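Local coordinates for lipoprotein (Mycoplasma mycoides subsp. capri, PDB 7ADK), which probably acts as a serine-type peptidase of the trypsin-like PA clan, in the family of mycoplasma immunoglobulin-cleaving lipoproteins, at residues E311-E316 with I379-Q384; S337-Q342 with T361-T366; D270-N275 with S469-G474; P266-S271 with K671-L676. All blocks are in the same frame, centred on the assembly; numbering follows the deposited sequence.

Interaction 1. Residues E311-E316 with I379-Q384; sequences EKEIEE and IESEYQ
Glu313 and Ser381 join the C-terminal end of helix 299-313 to the loop that follows helix 361-375, in a mixed polar and aliphatic contact at the surface of the molecule. Ser381 OG donates a hydrogen bond of 2.6 Å to Glu313 OE2, approaching from above the carboxylate plane, 37° out of it. The same hydroxyl has a weak second link to Asn320, while Ser381 CB lies against the last turn of the helix, 3.3 Å from Lys312 O. Beside this bond the aliphatic part of Glu313 rests on the tip of Ile379, whose CD1 is 3.8 Å from Glu313 CB; Trp401 packs on the same isoleucine.

Lys312 lies across Glu382, its CD 3.8 Å from Glu382 CG. The lysine chain bends at chi2, and its NZ turns back to the preceding residue, forming a salt bridge of 2.8 Å with the syn side of Glu311 OE2. The carboxylate of Glu382 has acids for neighbours: its OE1 is 4.0 Å from Glu311 OE1 and 4.1 Å from Glu315 OE2, the latter pair with planes 75° apart. Such a cluster, which Asp319 extends, could raise the proton affinity of one of its members.

Ile314 leaves the helix through an inverse gamma turn, which redirects the chain toward helix 317-322. Of the residues enclosed between the two segments most are helical and none is in a strand, an arrangement typical of a helical excursion closed at its base, here inserted between strands 289-293 and 421-433.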
loop_
_atom_site.group_PDB
_atom_site.type_symbol
_atom_site.label_atom_id
_atom_site.label_comp_id
_atom_site.label_asym_id
_atom_site.label_seq_id
_atom_site.Cartn_x
_atom_site.Cartn_y
_atom_site.Cartn_z
ATOM N N GLU B 311 27.676 18.721 -18.644
ATOM C CA GLU B 311 27.848 19.007 -17.211
ATOM C C GLU B 311 29.316 18.879 -16.761
ATOM O O GLU B 311 29.801 19.753 -16.042
ATOM C CB GLU B 311 26.905 18.123 -16.373
ATOM C CG GLU B 311 26.982 18.376 -14.857
ATOM C CD GLU B 311 28.044 17.533 -14.125
ATOM O OE1 GLU B 311 28.969 18.118 -13.523
ATOM O OE2 GLU B 311 27.941 16.287 -14.073
ATOM N N LYS B 312 30.051 17.848 -17.215
ATOM C CA LYS B 312 31.472 17.665 -16.897
ATOM C C LYS B 312 32.318 18.844 -17.371
ATOM O O LYS B 312 33.089 19.370 -16.569
ATOM C CB LYS B 312 32.045 16.351 -17.467
ATOM C CG LYS B 312 31.578 15.010 -16.878
ATOM C CD LYS B 312 30.845 15.054 -15.538
ATOM C CE LYS B 312 30.146 13.718 -15.273
ATOM N NZ LYS B 312 29.207 13.785 -14.127
ATOM N N GLU B 313 32.224 19.224 -18.650
ATOM C CA GLU B 313 33.318 19.987 -19.282
ATOM C C GLU B 313 32.960 21.347 -19.909
ATOM O O GLU B 313 33.862 22.074 -20.322
ATOM C CB GLU B 313 34.148 19.048 -20.180
ATOM C CG GLU B 313 35.596 19.474 -20.472
ATOM C CD GLU B 313 36.413 19.953 -19.258
ATOM O OE1 GLU B 313 37.334 20.773 -19.445
ATOM O OE2 GLU B 313 36.148 19.536 -18.111
ATOM N N ILE B 314 31.699 21.789 -19.861
ATOM C CA ILE B 314 31.367 23.228 -19.928
ATOM C C ILE B 314 31.589 23.813 -18.520
ATOM O O ILE B 314 30.665 24.053 -17.749
ATOM C CB ILE B 314 29.967 23.485 -20.533
ATOM C CG1 ILE B 314 29.783 22.821 -21.914
ATOM C CG2 ILE B 314 29.660 24.983 -20.651
ATOM C CD1 ILE B 314 30.775 23.215 -22.998
ATOM N N GLU B 315 32.861 23.920 -18.145
ATOM C CA GLU B 315 33.301 24.172 -16.774
ATOM C C GLU B 315 34.677 24.853 -16.721
ATOM O O GLU B 315 35.531 24.650 -17.578
ATOM C CB GLU B 315 33.303 22.839 -16.017
ATOM C CG GLU B 315 33.585 22.956 -14.533
ATOM C CD GLU B 315 33.357 21.636 -13.796
ATOM O OE1 GLU B 315 34.333 21.015 -13.343
ATOM O OE2 GLU B 315 32.201 21.215 -13.649
ATOM N N GLU B 316 34.897 25.656 -15.691
ATOM C CA GLU B 316 36.110 26.436 -15.448
ATOM C C GLU B 316 37.294 25.594 -14.936
ATOM O O GLU B 316 37.110 24.658 -14.164
ATOM C CB GLU B 316 35.768 27.607 -14.506
ATOM C CG GLU B 316 35.325 27.287 -13.062
ATOM C CD GLU B 316 33.841 26.929 -12.834
ATOM O OE1 GLU B 316 33.133 26.491 -13.761
ATOM O OE2 GLU B 316 33.362 27.060 -11.695
ATOM N N ILE B 379 38.804 15.019 -19.449
ATOM C CA ILE B 379 37.366 14.871 -19.744
ATOM C C ILE B 379 36.582 14.139 -18.641
ATOM O O ILE B 379 35.379 14.330 -18.498
ATOM C CB ILE B 379 37.191 14.228 -21.140
ATOM C CG1 ILE B 379 35.785 14.381 -21.749
ATOM C CG2 ILE B 379 37.565 12.744 -21.116
ATOM C CD1 ILE B 379 35.318 15.818 -21.908
ATOM N N GLU B 380 37.263 13.361 -17.804
ATOM C CA GLU B 380 36.760 12.658 -16.622
ATOM C C GLU B 380 36.458 13.599 -15.434
ATOM O O GLU B 380 36.749 13.307 -14.280
ATOM C CB GLU B 380 37.733 11.509 -16.274
ATOM C CG GLU B 380 39.136 11.880 -15.772
ATOM C CD GLU B 380 40.193 12.131 -16.850
ATOM O OE1 GLU B 380 39.906 12.687 -17.928
ATOM O OE2 GLU B 380 41.361 11.856 -16.561
ATOM N N SER B 381 35.903 14.779 -15.695
ATOM C CA SER B 381 35.921 15.985 -14.848
ATOM C C SER B 381 35.128 15.943 -13.522
ATOM O O SER B 381 34.950 16.975 -12.877
ATOM C CB SER B 381 35.464 17.185 -15.687
ATOM O OG SER B 381 36.027 17.150 -16.980
ATOM N N GLU B 382 34.645 14.780 -13.081
ATOM C CA GLU B 382 33.950 14.575 -11.799
ATOM C C GLU B 382 34.295 13.226 -11.159
ATOM O O GLU B 382 34.733 12.298 -11.834
ATOM C CB GLU B 382 32.426 14.682 -11.968
ATOM C CG GLU B 382 31.895 16.117 -12.084
ATOM C CD GLU B 382 32.157 16.983 -10.849
ATOM O OE1 GLU B 382 31.985 18.209 -10.938
ATOM O OE2 GLU B 382 32.519 16.445 -9.783
ATOM N N TYR B 383 34.068 13.112 -9.850
ATOM C CA TYR B 383 34.305 11.884 -9.093
ATOM C C TYR B 383 33.538 10.676 -9.656
ATOM O O TYR B 383 32.358 10.772 -9.993
ATOM C CB TYR B 383 33.962 12.122 -7.616
ATOM C CG TYR B 383 32.634 12.808 -7.353
ATOM C CD1 TYR B 383 32.595 14.204 -7.205
ATOM C CD2 TYR B 383 31.447 12.067 -7.235
ATOM C CE1 TYR B 383 31.389 14.851 -6.894
ATOM C CE2 TYR B 383 30.240 12.707 -6.916
ATOM C CZ TYR B 383 30.213 14.101 -6.718
ATOM O OH TYR B 383 29.058 14.703 -6.366
ATOM N N GLN B 384 34.194 9.518 -9.707
ATOM C CA GLN B 384 33.545 8.232 -9.911
ATOM C C GLN B 384 32.850 7.793 -8.610
ATOM O O GLN B 384 33.465 7.177 -7.741
ATOM C CB GLN B 384 34.597 7.235 -10.386
#

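Interaction 2. Residues S337-Q342 with T361-T366; sequences SAQLTQ and TQPDKT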
loop_
_atom_site.group_PDB
_atom_site.type_symbol
_atom_site.label_atom_id
_atom_site.label_comp_id
_atom_site.label_asym_id
_atom_site.label_seq_id
_atom_site.Cartn_x
_atom_site.Cartn_y
_atom_site.Cartn_z
ATOM N N SER B 337 35.676 2.929 6.533
ATOM C CA SER B 337 34.693 1.877 6.840
ATOM C C SER B 337 35.290 0.465 6.694
ATOM O O SER B 337 35.169 -0.358 7.601
ATOM C CB SER B 337 33.445 2.034 5.964
ATOM O OG SER B 337 33.752 1.993 4.586
ATOM N N ALA B 338 35.990 0.188 5.591
ATOM C CA ALA B 338 36.650 -1.094 5.354
ATOM C C ALA B 338 37.766 -1.355 6.380
ATOM O O ALA B 338 37.855 -2.442 6.947
ATOM C CB ALA B 338 37.171 -1.108 3.919
ATOM N N GLN B 339 38.558 -0.330 6.697
ATOM C CA GLN B 339 39.549 -0.334 7.776
ATOM C C GLN B 339 38.928 -0.690 9.142
ATOM O O GLN B 339 39.497 -1.513 9.851
ATOM C CB GLN B 339 40.239 1.034 7.854
ATOM C CG GLN B 339 41.137 1.384 6.655
ATOM C CD GLN B 339 42.571 0.884 6.777
ATOM O OE1 GLN B 339 42.909 -0.010 7.538
ATOM N NE2 GLN B 339 43.477 1.448 6.034
ATOM N N LEU B 340 37.748 -0.169 9.504
ATOM C CA LEU B 340 37.108 -0.505 10.782
ATOM C C LEU B 340 36.694 -1.989 10.889
ATOM O O LEU B 340 36.636 -2.535 11.993
ATOM C CB LEU B 340 35.951 0.470 11.040
ATOM C CG LEU B 340 35.225 0.285 12.386
ATOM C CD1 LEU B 340 36.149 0.356 13.591
ATOM C CD2 LEU B 340 34.155 1.353 12.550
ATOM N N THR B 341 36.460 -2.691 9.777
ATOM C CA THR B 341 36.333 -4.161 9.824
ATOM C C THR B 341 37.669 -4.808 10.211
ATOM O O THR B 341 37.743 -5.578 11.165
ATOM C CB THR B 341 35.756 -4.776 8.533
ATOM O OG1 THR B 341 36.689 -4.821 7.485
ATOM C CG2 THR B 341 34.519 -4.065 8.008
ATOM N N GLN B 342 38.761 -4.441 9.539
ATOM C CA GLN B 342 40.083 -5.029 9.769
ATOM C C GLN B 342 40.673 -4.634 11.142
ATOM O O GLN B 342 41.333 -5.454 11.774
ATOM C CB GLN B 342 41.000 -4.688 8.579
ATOM C CG GLN B 342 40.540 -5.427 7.306
ATOM C CD GLN B 342 41.251 -5.020 6.022
ATOM O OE1 GLN B 342 41.642 -3.893 5.804
ATOM N NE2 GLN B 342 41.443 -5.924 5.102
ATOM N N THR B 361 46.282 -5.007 1.948
ATOM C CA THR B 361 46.566 -4.349 0.654
ATOM C C THR B 361 45.343 -3.625 0.080
ATOM O O THR B 361 45.499 -2.883 -0.886
ATOM C CB THR B 361 47.110 -5.305 -0.413
ATOM O OG1 THR B 361 46.193 -6.338 -0.687
ATOM C CG2 THR B 361 48.458 -5.899 -0.008
ATOM N N GLN B 362 44.150 -3.770 0.676
ATOM C CA GLN B 362 42.961 -3.023 0.260
ATOM C C GLN B 362 43.129 -1.488 0.312
ATOM O O GLN B 362 42.713 -0.859 -0.663
ATOM C CB GLN B 362 41.681 -3.574 0.916
ATOM C CG GLN B 362 41.422 -3.272 2.401
ATOM C CD GLN B 362 40.835 -1.894 2.711
ATOM O OE1 GLN B 362 40.540 -1.075 1.855
ATOM N NE2 GLN B 362 40.678 -1.572 3.968
ATOM N N PRO B 363 43.827 -0.856 1.290
ATOM C CA PRO B 363 44.290 0.518 1.120
ATOM C C PRO B 363 45.349 0.643 0.017
ATOM O O PRO B 363 45.194 1.421 -0.913
ATOM C CB PRO B 363 44.804 0.977 2.487
ATOM C CG PRO B 363 45.186 -0.322 3.181
ATOM C CD PRO B 363 44.146 -1.294 2.642
ATOM N N ASP B 364 46.436 -0.120 0.083
ATOM C CA ASP B 364 47.650 0.206 -0.672
ATOM C C ASP B 364 47.554 -0.048 -2.179
ATOM O O ASP B 364 47.774 0.889 -2.946
ATOM C CB ASP B 364 48.883 -0.463 -0.051
ATOM C CG ASP B 364 49.282 0.114 1.310
ATOM O OD1 ASP B 364 48.531 0.912 1.902
ATOM O OD2 ASP B 364 50.379 -0.226 1.795
ATOM N N LYS B 365 47.170 -1.243 -2.648
ATOM C CA LYS B 365 47.140 -1.518 -4.102
ATOM C C LYS B 365 46.027 -0.761 -4.837
ATOM O O LYS B 365 46.091 -0.592 -6.052
ATOM C CB LYS B 365 47.169 -3.030 -4.396
ATOM C CG LYS B 365 45.832 -3.795 -4.330
ATOM C CD LYS B 365 45.216 -4.023 -5.722
ATOM C CE LYS B 365 43.936 -4.860 -5.617
ATOM N NZ LYS B 365 43.436 -5.269 -6.949
ATOM N N THR B 366 45.031 -0.264 -4.098
ATOM C CA THR B 366 43.971 0.615 -4.612
ATOM C C THR B 366 44.298 2.106 -4.437
ATOM O O THR B 366 43.666 2.941 -5.076
ATOM C CB THR B 366 42.609 0.311 -3.977
ATOM O OG1 THR B 366 42.551 0.833 -2.681
ATOM C CG2 THR B 366 42.267 -1.170 -3.892
#
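The amide of Gln362 reaches across from helix 361-375 to helix 329-345, where it meets Ala338, Gln339 and Gln342. The two short helical segments run roughly antiparallel, 143° between directions, with axes 10.8 Å apart, and the gap is bridged mainly by long side chains. Gln362 does so with CG placed between its backbone N and carbonyl carbon (chi1 75°) and a second bend at chi2.

Its NE2 gives a nearly straight hydrogen bond of 3.1 Å to Gln342 OE1. The acceptor lies in the amide plane of Gln362, but the donor stands above the carbonyl plane of Gln342, the two amides being turned 42° from each other. The chains of these glutamines pass alongside in opposite senses, bringing Gln362 CG within 3.5 Å of Gln342 OE1. Ala338 CB sits against the amide nitrogen, 3.5 Å from Gln362 NE2. Farther along, Gln339 meets the proline ring at about a right angle, with its NE2 3.8 Å from Pro363 CG.

Gln360 NE2 also donates to OE1 of both Gln342 and Gln339, and Ser359 O accepts from Gln342 NE2. The buried Gln342 amide is thus fixed in orientation by a network of neutral amides, without any ion pair between the segments.

Interaction 3. Residues D270-N275 with S469-G474; sequences DSLGRN and SEVKVG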
loop_
_atom_site.group_PDB
_atom_site.type_symbol
_atom_site.label_atom_id
_atom_site.label_comp_id
_atom_site.label_asym_id
_atom_site.label_seq_id
_atom_site.Cartn_x
_atom_site.Cartn_y
_atom_site.Cartn_z
ATOM N N ASP B 270 -6.781 4.483 -3.957
ATOM C CA ASP B 270 -7.326 3.145 -4.276
ATOM C C ASP B 270 -8.853 3.123 -4.122
ATOM O O ASP B 270 -9.459 2.070 -4.232
ATOM C CB ASP B 270 -6.681 2.022 -3.426
ATOM C CG ASP B 270 -5.166 1.738 -3.531
ATOM O OD1 ASP B 270 -4.619 1.658 -4.650
ATOM O OD2 ASP B 270 -4.535 1.504 -2.471
ATOM N N SER B 271 -9.473 4.268 -3.833
ATOM C CA SER B 271 -10.863 4.403 -3.392
ATOM C C SER B 271 -11.700 5.164 -4.420
ATOM O O SER B 271 -11.173 6.021 -5.112
ATOM C CB SER B 271 -10.895 5.109 -2.038
ATOM O OG SER B 271 -12.199 5.060 -1.518
ATOM N N LEU B 272 -12.991 4.848 -4.541
ATOM C CA LEU B 272 -13.948 5.508 -5.442
ATOM C C LEU B 272 -14.958 6.347 -4.651
ATOM O O LEU B 272 -15.720 5.798 -3.869
ATOM C CB LEU B 272 -14.737 4.456 -6.240
ATOM C CG LEU B 272 -13.906 3.438 -7.023
ATOM C CD1 LEU B 272 -14.842 2.461 -7.729
ATOM C CD2 LEU B 272 -12.974 4.116 -8.014
ATOM N N GLY B 273 -15.048 7.651 -4.892
ATOM C CA GLY B 273 -16.034 8.498 -4.215
ATOM C C GLY B 273 -17.489 8.307 -4.674
ATOM O O GLY B 273 -18.367 8.171 -3.830
ATOM N N ARG B 274 -17.758 8.315 -5.987
ATOM C CA ARG B 274 -19.104 8.414 -6.593
ATOM C C ARG B 274 -19.170 7.843 -8.010
ATOM O O ARG B 274 -18.139 7.630 -8.637
ATOM C CB ARG B 274 -19.627 9.875 -6.569
ATOM C CG ARG B 274 -18.931 10.834 -7.551
ATOM C CD ARG B 274 -19.750 12.088 -7.829
ATOM N NE ARG B 274 -19.119 12.992 -8.814
ATOM C CZ ARG B 274 -19.607 14.145 -9.245
ATOM N NH1 ARG B 274 -19.031 14.822 -10.185
ATOM N NH2 ARG B 274 -20.663 14.703 -8.755
ATOM N N ASN B 275 -20.375 7.658 -8.539
ATOM C CA ASN B 275 -20.610 6.973 -9.813
ATOM C C ASN B 275 -20.014 7.701 -11.032
ATOM O O ASN B 275 -19.491 7.088 -11.951
ATOM C CB ASN B 275 -22.121 6.747 -9.945
ATOM C CG ASN B 275 -22.439 5.648 -10.936
ATOM O OD1 ASN B 275 -22.305 5.784 -12.139
ATOM N ND2 ASN B 275 -22.898 4.518 -10.464
ATOM N N SER B 469 -16.043 -3.436 -15.255
ATOM C CA SER B 469 -17.322 -2.738 -15.137
ATOM C C SER B 469 -18.219 -3.217 -13.992
ATOM O O SER B 469 -19.076 -2.486 -13.510
ATOM C CB SER B 469 -18.052 -2.852 -16.467
ATOM O OG SER B 469 -18.538 -4.151 -16.700
ATOM N N GLU B 470 -18.013 -4.444 -13.544
ATOM C CA GLU B 470 -18.746 -5.148 -12.501
ATOM C C GLU B 470 -18.596 -4.531 -11.097
ATOM O O GLU B 470 -19.469 -4.724 -10.252
ATOM C CB GLU B 470 -18.263 -6.607 -12.519
ATOM C CG GLU B 470 -18.576 -7.375 -13.815
ATOM C CD GLU B 470 -17.502 -7.284 -14.917
ATOM O OE1 GLU B 470 -16.794 -8.286 -15.146
ATOM O OE2 GLU B 470 -17.373 -6.236 -15.585
ATOM N N VAL B 471 -17.526 -3.764 -10.870
ATOM C CA VAL B 471 -17.104 -3.134 -9.599
ATOM C C VAL B 471 -18.048 -2.036 -9.084
ATOM O O VAL B 471 -18.775 -1.417 -9.853
ATOM C CB VAL B 471 -15.692 -2.573 -9.824
ATOM C CG1 VAL B 471 -15.144 -1.594 -8.800
ATOM C CG2 VAL B 471 -14.679 -3.701 -9.922
ATOM N N LYS B 472 -18.018 -1.756 -7.773
ATOM C CA LYS B 472 -18.962 -0.873 -7.059
ATOM C C LYS B 472 -18.275 0.306 -6.355
ATOM O O LYS B 472 -17.150 0.199 -5.870
ATOM C CB LYS B 472 -19.803 -1.704 -6.074
ATOM C CG LYS B 472 -20.721 -2.689 -6.807
ATOM C CD LYS B 472 -21.487 -3.595 -5.850
ATOM C CE LYS B 472 -22.278 -4.622 -6.667
ATOM N NZ LYS B 472 -22.787 -5.722 -5.824
ATOM N N VAL B 473 -18.963 1.445 -6.306
ATOM C CA VAL B 473 -18.478 2.689 -5.682
ATOM C C VAL B 473 -18.344 2.553 -4.165
ATOM O O VAL B 473 -18.995 1.726 -3.531
ATOM C CB VAL B 473 -19.341 3.906 -6.064
ATOM C CG1 VAL B 473 -19.362 4.106 -7.572
ATOM C CG2 VAL B 473 -20.776 3.837 -5.561
ATOM N N GLY B 474 -17.461 3.354 -3.579
ATOM C CA GLY B 474 -17.120 3.327 -2.159
ATOM C C GLY B 474 -16.111 2.257 -1.758
ATOM O O GLY B 474 -15.496 2.384 -0.708
#
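Leu272 and Gly474 meet where two irregular backbones pass steeply across each other, their touching parts 105° apart, with CA atoms 5.1 Å apart. This is a loop-on-loop crossing: the loop 270-275 leads toward strand 289-293, while the loop 469-474 belongs to the connection between the paired antiparallel strands 461-467 and 486-493, in the antiparallel sheet that probably corresponds to one of the two barrels of the trypsin-like fold.

One backbone hydrogen bond spans the crossing, from Gly474 N to Leu272 O at 3.0 Å. It is bent, with an angle of 137° at the hydrogen. Gly474 adopts a positive phi of 81°, and its CA also makes a CA-H...O contact of 3.3 Å with Leu272 O, so a single carbonyl receives both groups of the glycine.

Leu272 and Val473 supply most of the apolar surface. The buried leucine faces Val473 CA with its CB, and its CD1 extends to 3.7 Å from Lys472 O and 4.2 Å from Val471 CG1; Ala278 and Ile634 pack on it as well. Arg274 sets off away from this crossing, and its NH1 forms a salt bridge with Asp630. Past Gly273, one methyl of Val473 lies against the backbone, its CG1 3.8 Å from Arg274 C and equally far from Asn275 N.

Interaction 4. Residues P266-S271 with K671-L676; sequences PSVVDS and KFYNKL
Tyr673 reaches from the turn 671-676 into the loop 266-271, touching three consecutive residues as it goes. Its CB begins beside Val268, 4.0 Å from Val268 CG2. With CG set opposite the backbone N (chi1 -175°), the ring is carried toward that loop. CD1 meets the same methyl at 3.8 Å, Val268 CG2 lying at the ring edge near its plane. CE1 comes next to Val269 CG1, which approaches obliquely. At the tip, Tyr673 OH donates a hydrogen bond of 2.7 Å to Asp270 OD2, using the anti lone pair of the carboxylate; that oxygen lies in the ring plane, although carboxylate and ring are inclined at 45°. Asp270 and the tyrosine lie side by side and point the same way, which brings Asp270 CB to 3.9 Å from Tyr673 CE1. Tyr645 meets the Tyr673 ring from elsewhere in the chain, and also packs on Val269.

The backbone side of the tyrosine is occupied too. Ser271 CB is 3.9 Å from Tyr673 O, and Thr476 hydrogen-bonds that carbonyl while linking weakly to Ser271 OG. From the same segment as the tyrosine, Leu676 CD2 meets the serine, 3.9 Å from Ser271 OG. Lys675 N bonds to Phe672 O at 3.1 Å, the closing bond of a beta turn with Tyr673 in it. A turn-borne tyrosine whose hydroxyl is tied to a buried aspartate is a side-chain hydrogen bond joining two loops far apart in sequence.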
loop_
_atom_site.group_PDB
_atom_site.type_symbol
_atom_site.label_atom_id
_atom_site.label_comp_id
_atom_site.label_asym_id
_atom_site.label_seq_id
_atom_site.Cartn_x
_atom_site.Cartn_y
_atom_site.Cartn_z
ATOM N N PRO B 266 -1.621 16.031 -2.643
ATOM C CA PRO B 266 -1.892 15.095 -3.735
ATOM C C PRO B 266 -2.948 14.043 -3.344
ATOM O O PRO B 266 -2.952 13.567 -2.217
ATOM C CB PRO B 266 -0.548 14.426 -4.038
ATOM C CG PRO B 266 0.483 15.416 -3.525
ATOM C CD PRO B 266 -0.205 16.022 -2.317
ATOM N N SER B 267 -3.811 13.627 -4.268
ATOM C CA SER B 267 -5.025 12.833 -3.974
ATOM C C SER B 267 -4.901 11.536 -3.139
ATOM O O SER B 267 -3.837 10.939 -2.979
ATOM C CB SER B 267 -5.684 12.515 -5.318
ATOM O OG SER B 267 -6.753 11.614 -5.222
ATOM N N VAL B 268 -6.050 11.020 -2.678
ATOM C CA VAL B 268 -6.291 9.590 -2.388
ATOM C C VAL B 268 -6.003 8.680 -3.603
ATOM O O VAL B 268 -5.687 9.180 -4.677
ATOM C CB VAL B 268 -7.650 9.425 -1.662
ATOM C CG1 VAL B 268 -8.855 9.593 -2.563
ATOM C CG2 VAL B 268 -7.811 8.108 -0.907
ATOM N N VAL B 269 -6.017 7.351 -3.434
ATOM C CA VAL B 269 -5.270 6.441 -4.324
ATOM C C VAL B 269 -5.893 5.095 -4.736
ATOM O O VAL B 269 -5.513 4.557 -5.766
ATOM C CB VAL B 269 -3.920 6.169 -3.672
ATOM C CG1 VAL B 269 -4.067 5.306 -2.431
ATOM C CG2 VAL B 269 -2.975 5.442 -4.608
ATOM N N ASP B 270 -6.781 4.483 -3.957
ATOM C CA ASP B 270 -7.326 3.145 -4.276
ATOM C C ASP B 270 -8.853 3.123 -4.122
ATOM O O ASP B 270 -9.459 2.070 -4.232
ATOM C CB ASP B 270 -6.681 2.022 -3.426
ATOM C CG ASP B 270 -5.166 1.738 -3.531
ATOM O OD1 ASP B 270 -4.619 1.658 -4.650
ATOM O OD2 ASP B 270 -4.535 1.504 -2.471
ATOM N N SER B 271 -9.473 4.268 -3.833
ATOM C CA SER B 271 -10.863 4.403 -3.392
ATOM C C SER B 271 -11.700 5.164 -4.420
ATOM O O SER B 271 -11.173 6.021 -5.112
ATOM C CB SER B 271 -10.895 5.109 -2.038
ATOM O OG SER B 271 -12.199 5.060 -1.518
ATOM N N LYS B 671 -8.459 11.853 3.289
ATOM C CA LYS B 671 -9.293 11.377 4.397
ATOM C C LYS B 671 -10.229 10.232 4.032
ATOM O O LYS B 671 -10.711 9.559 4.932
ATOM C CB LYS B 671 -10.087 12.568 4.960
ATOM C CG LYS B 671 -9.147 13.584 5.624
ATOM C CD LYS B 671 -9.871 14.842 6.097
ATOM C CE LYS B 671 -8.863 15.796 6.746
ATOM N NZ LYS B 671 -9.432 17.139 6.974
ATOM N N PHE B 672 -10.471 9.961 2.753
ATOM C CA PHE B 672 -11.396 8.916 2.305
ATOM C C PHE B 672 -10.840 7.483 2.352
ATOM O O PHE B 672 -11.618 6.548 2.195
ATOM C CB PHE B 672 -11.848 9.242 0.872
ATOM C CG PHE B 672 -12.731 10.459 0.640
ATOM C CD1 PHE B 672 -13.405 11.111 1.689
ATOM C CD2 PHE B 672 -12.916 10.911 -0.679
ATOM C CE1 PHE B 672 -14.218 12.221 1.421
ATOM C CE2 PHE B 672 -13.720 12.030 -0.947
ATOM C CZ PHE B 672 -14.361 12.691 0.106
ATOM N N TYR B 673 -9.536 7.266 2.567
ATOM C CA TYR B 673 -8.822 6.077 2.073
ATOM C C TYR B 673 -9.426 4.694 2.374
ATOM O O TYR B 673 -9.703 3.936 1.448
ATOM C CB TYR B 673 -7.351 6.131 2.508
ATOM C CG TYR B 673 -6.518 4.994 1.933
ATOM C CD1 TYR B 673 -6.487 4.806 0.544
ATOM C CD2 TYR B 673 -5.823 4.094 2.765
ATOM C CE1 TYR B 673 -5.805 3.720 -0.013
ATOM C CE2 TYR B 673 -5.139 2.997 2.202
ATOM C CZ TYR B 673 -5.129 2.809 0.808
ATOM O OH TYR B 673 -4.432 1.794 0.235
ATOM N N ASN B 674 -9.643 4.354 3.640
ATOM C CA ASN B 674 -10.260 3.088 4.066
ATOM C C ASN B 674 -11.631 3.321 4.731
ATOM O O ASN B 674 -12.089 2.523 5.548
ATOM C CB ASN B 674 -9.246 2.312 4.943
ATOM C CG ASN B 674 -8.423 1.296 4.177
ATOM O OD1 ASN B 674 -8.890 0.606 3.292
ATOM N ND2 ASN B 674 -7.181 1.104 4.547
ATOM N N LYS B 675 -12.275 4.457 4.434
ATOM C CA LYS B 675 -13.355 5.022 5.252
ATOM C C LYS B 675 -14.728 5.041 4.567
ATOM O O LYS B 675 -15.737 5.183 5.246
ATOM C CB LYS B 675 -12.918 6.415 5.733
ATOM C CG LYS B 675 -11.597 6.481 6.518
ATOM C CD LYS B 675 -11.675 5.785 7.882
ATOM C CE LYS B 675 -10.423 6.087 8.711
ATOM N NZ LYS B 675 -10.542 5.599 10.099
ATOM N N LEU B 676 -14.785 4.878 3.244
ATOM C CA LEU B 676 -16.009 4.902 2.420
ATOM C C LEU B 676 -16.733 3.540 2.326
ATOM O O LEU B 676 -17.760 3.454 1.665
ATOM C CB LEU B 676 -15.643 5.450 1.017
ATOM C CG LEU B 676 -15.805 6.966 0.829
ATOM C CD1 LEU B 676 -15.139 7.794 1.918
ATOM C CD2 LEU B 676 -15.215 7.382 -0.510
#

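The four contacts form two pairs. Interactions 3 and 4 start from the same loop, share Asp270 and Ser271, and have centres about 11 Å apart; they touch where Gly474 O lies 3.5 Å from Leu676 CB. Thr476, just beyond 469-474, hydrogen-bonds Tyr673 O and, weakly, Ser271 OG, so three chain regions converge there. Interaction 2 is nested in sequence inside the loop closed by interaction 1; their centres are about 28 Å apart and their nearest atoms about 11 Å, without touching. Interaction 1 lies about 32 Å and interaction 2 about 47 Å from the chain's centre, the second farther out on the helical excursion. Interactions 1 and 3, with centres about 53 Å apart, occupy opposite sides of that centre.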